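Local atomic coordinates of 1-pyrroline-5-carboxylate dehydrogenase (Thermus thermophilus, PDB entry 1UZB), a protein that probably catalyses the NAD(P)-dependent oxidation of the proline-breakdown intermediate 1-pyrroline-5-carboxylate to glutamate, as a member of the aldehyde dehydrogenase family. Residues P401-E406 with L423-V428. Numbering follows the deposited sequence.
Sequences PTVFTE and LSVIRV
The carboxylate of Glu406 lies at the edge of the Arg427 guanidinium, the two planes turned 61° apart. Arg427 NE donates to the syn side of Glu406 OE2 at 3.0 Å; from Arg427 NE and NH1 to Glu406 OE1 run only weak bonds, so the NE-OE2 bond is the one well-formed link of the pair. Arg427 reaches the carboxylate by a bend at chi3 (64°), and its NH2 bonds Gln332. At the edge of the Phe404 ring, near its plane, lies Leu423 O. The same carbonyl accepts Phe404 N at 2.9 Å. Leu423 N to Thr402 O (2.9 Å) and Val425 N to Phe404 O (2.8 Å) continue the parallel ladder, with Val403 opposite Leu423 and Phe404 opposite Ser424. Val403 CG1 touches Val425 CG2 at 3.9 Å, while Thr405 OG1, bonded to Tyr335, lies 3.7 Å from Val425 CB. An alanine in place of Glu406 would probably leave the guanidinium held by Gln332 but without its charge mate. Within the seven-stranded sheet, probably that of the catalytic domain of the aldehyde dehydrogenase fold, 402-405 joins 422-428 through buried backbone bonds and valine packing, then through an ion pair at the more exposed end, where solvent would probably weaken the charge attraction.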
ATOM      1  N   PRO A 401      51.203  14.724   5.690  1.00  9.48           N
ATOM      2  CA  PRO A 401      50.481  13.474   5.942  1.00  8.03           C
ATOM      3  C   PRO A 401      51.416  12.629   6.800  1.00  8.17           C
ATOM      4  O   PRO A 401      52.580  12.421   6.451  1.00  8.59           O
ATOM      5  CB  PRO A 401      50.289  12.902   4.542  1.00  8.98           C
ATOM      6  CG  PRO A 401      50.096  14.135   3.724  1.00  8.36           C
ATOM      7  CD  PRO A 401      51.174  15.063   4.255  1.00 10.36           C
ATOM      8  N   THR A 402      50.899  12.146   7.922  1.00  6.82           N
ATOM      9  CA  THR A 402      51.699  11.386   8.863  1.00  7.53           C
ATOM     10  C   THR A 402      51.218   9.961   9.084  1.00  7.10           C
ATOM     11  O   THR A 402      50.014   9.697   9.130  1.00  7.04           O
ATOM     12  CB  THR A 402      51.732  12.133  10.205  1.00  7.43           C
ATOM     13  OG1 THR A 402      52.253  13.450   9.989  1.00  8.49           O
ATOM     14  CG2 THR A 402      52.595  11.401  11.220  1.00  8.48           C
ATOM     15  N   VAL A 403      52.172   9.046   9.230  1.00  6.86           N
ATOM     16  CA  VAL A 403      51.860   7.645   9.464  1.00  7.55           C
ATOM     17  C   VAL A 403      52.746   7.035  10.542  1.00  6.80           C
ATOM     18  O   VAL A 403      53.974   7.180  10.514  1.00  6.51           O
ATOM     19  CB  VAL A 403      52.042   6.787   8.188  1.00  6.12           C
ATOM     20  CG1 VAL A 403      51.688   5.331   8.483  1.00  7.69           C
ATOM     21  CG2 VAL A 403      51.169   7.321   7.067  1.00  8.34           C
ATOM     22  N   PHE A 404      52.110   6.378  11.506  1.00  6.37           N
ATOM     23  CA  PHE A 404      52.821   5.667  12.563  1.00  5.97           C
ATOM     24  C   PHE A 404      52.435   4.209  12.369  1.00  7.44           C
ATOM     25  O   PHE A 404      51.281   3.912  12.048  1.00  7.33           O
ATOM     26  CB  PHE A 404      52.358   6.086  13.962  1.00  6.44           C
ATOM     27  CG  PHE A 404      52.842   7.441  14.398  1.00  7.30           C
ATOM     28  CD1 PHE A 404      52.044   8.567  14.237  1.00  9.09           C
ATOM     29  CD2 PHE A 404      54.091   7.584  14.999  1.00  7.03           C
ATOM     30  CE1 PHE A 404      52.476   9.820  14.669  1.00  7.87           C
ATOM     31  CE2 PHE A 404      54.535   8.834  15.435  1.00  8.78           C
ATOM     32  CZ  PHE A 404      53.727   9.953  15.271  1.00  8.84           C
ATOM     33  N   THR A 405      53.382   3.295  12.544  1.00  6.68           N
ATOM     34  CA  THR A 405      53.047   1.887  12.408  1.00  7.70           C
ATOM     35  C   THR A 405      53.459   1.100  13.652  1.00  7.69           C
ATOM     36  O   THR A 405      54.106   1.643  14.553  1.00  7.79           O
ATOM     37  CB  THR A 405      53.665   1.270  11.132  1.00  8.78           C
ATOM     38  OG1 THR A 405      53.061  -0.006  10.894  1.00  9.09           O
ATOM     39  CG2 THR A 405      55.171   1.113  11.266  1.00 10.06           C
ATOM     40  N   GLU A 406      53.069  -0.173  13.697  1.00  7.34           N
ATOM     41  CA  GLU A 406      53.336  -1.041  14.847  1.00  8.28           C
ATOM     42  C   GLU A 406      52.821  -0.342  16.109  1.00  8.51           C
ATOM     43  O   GLU A 406      53.423  -0.421  17.181  1.00  9.92           O
ATOM     44  CB  GLU A 406      54.836  -1.343  14.981  1.00 10.69           C
ATOM     45  CG  GLU A 406      55.453  -2.152  13.828  1.00 11.76           C
ATOM     46  CD  GLU A 406      54.971  -3.598  13.749  1.00 14.71           C
ATOM     47  OE1 GLU A 406      54.386  -4.106  14.728  1.00 15.28           O
ATOM     48  OE2 GLU A 406      55.197  -4.240  12.699  1.00 16.70           O
ATOM     49  N   LEU A 423      47.702   9.016  10.737  1.00  5.55           N
ATOM     50  CA  LEU A 423      47.187   7.657  10.654  1.00  5.29           C
ATOM     51  C   LEU A 423      48.013   6.693  11.495  1.00  5.34           C
ATOM     52  O   LEU A 423      49.243   6.667  11.385  1.00  6.13           O
ATOM     53  CB  LEU A 423      47.206   7.194   9.197  1.00  6.23           C
ATOM     54  CG  LEU A 423      46.690   5.788   8.910  1.00  6.00           C
ATOM     55  CD1 LEU A 423      45.212   5.701   9.252  1.00  6.35           C
ATOM     56  CD2 LEU A 423      46.918   5.464   7.443  1.00  7.46           C
ATOM     57  N   SER A 424      47.332   5.898  12.320  1.00  5.51           N
ATOM     58  CA  SER A 424      47.986   4.907  13.176  1.00  5.79           C
ATOM     59  C   SER A 424      47.712   3.511  12.625  1.00  5.54           C
ATOM     60  O   SER A 424      46.557   3.094  12.520  1.00  6.03           O
ATOM     61  CB  SER A 424      47.454   5.005  14.608  1.00  6.59           C
ATOM     62  OG  SER A 424      47.818   6.235  15.215  1.00  7.91           O
ATOM     63  N   VAL A 425      48.775   2.791  12.281  1.00  6.08           N
ATOM     64  CA  VAL A 425      48.646   1.451  11.722  1.00  5.86           C
ATOM     65  C   VAL A 425      48.907   0.399  12.787  1.00  6.33           C
ATOM     66  O   VAL A 425      49.947   0.407  13.456  1.00  6.03           O
ATOM     67  CB  VAL A 425      49.620   1.254  10.545  1.00  5.75           C
ATOM     68  CG1 VAL A 425      49.381  -0.094   9.882  1.00  7.87           C
ATOM     69  CG2 VAL A 425      49.437   2.383   9.537  1.00  6.71           C
ATOM     70  N   ILE A 426      47.945  -0.505  12.928  1.00  6.65           N
ATOM     71  CA  ILE A 426      47.987  -1.573  13.918  1.00  7.03           C
ATOM     72  C   ILE A 426      48.023  -2.923  13.210  1.00  7.14           C
ATOM     73  O   ILE A 426      47.200  -3.198  12.342  1.00  7.01           O
ATOM     74  CB  ILE A 426      46.737  -1.487  14.825  1.00  7.61           C
ATOM     75  CG1 ILE A 426      46.635  -0.081  15.425  1.00  9.16           C
ATOM     76  CG2 ILE A 426      46.803  -2.542  15.917  1.00  8.17           C
ATOM     77  CD1 ILE A 426      45.292   0.232  16.067  1.00  8.21           C
ATOM     78  N   ARG A 427      48.986  -3.759  13.581  1.00  7.51           N
ATOM     79  CA  ARG A 427      49.141  -5.077  12.980  1.00  8.24           C
ATOM     80  C   ARG A 427      48.529  -6.143  13.884  1.00  9.11           C
ATOM     81  O   ARG A 427      48.876  -6.237  15.061  1.00 10.13           O
ATOM     82  CB  ARG A 427      50.631  -5.361  12.758  1.00  9.53           C
ATOM     83  CG  ARG A 427      50.942  -6.719  12.147  1.00 11.18           C
ATOM     84  CD  ARG A 427      52.382  -6.774  11.655  1.00 12.83           C
ATOM     85  NE  ARG A 427      53.346  -6.641  12.743  1.00 13.02           N
ATOM     86  CZ  ARG A 427      53.731  -7.639  13.534  1.00 14.95           C
ATOM     87  NH1 ARG A 427      54.613  -7.419  14.500  1.00 16.69           N
ATOM     88  NH2 ARG A 427      53.248  -8.861  13.350  1.00 16.51           N
ATOM     89  N   VAL A 428      47.615  -6.936  13.332  1.00  7.80           N
ATOM     90  CA  VAL A 428      46.947  -7.990  14.091  1.00  9.17           C
ATOM     91  C   VAL A 428      47.107  -9.331  13.381  1.00  8.33           C
ATOM     92  O   VAL A 428      47.436  -9.377  12.197  1.00  8.98           O
ATOM     93  CB  VAL A 428      45.442  -7.669  14.289  1.00  7.13           C
ATOM     94  CG1 VAL A 428      45.290  -6.335  15.005  1.00  9.43           C
ATOM     95  CG2 VAL A 428      44.725  -7.624  12.947  1.00  7.53           C
TER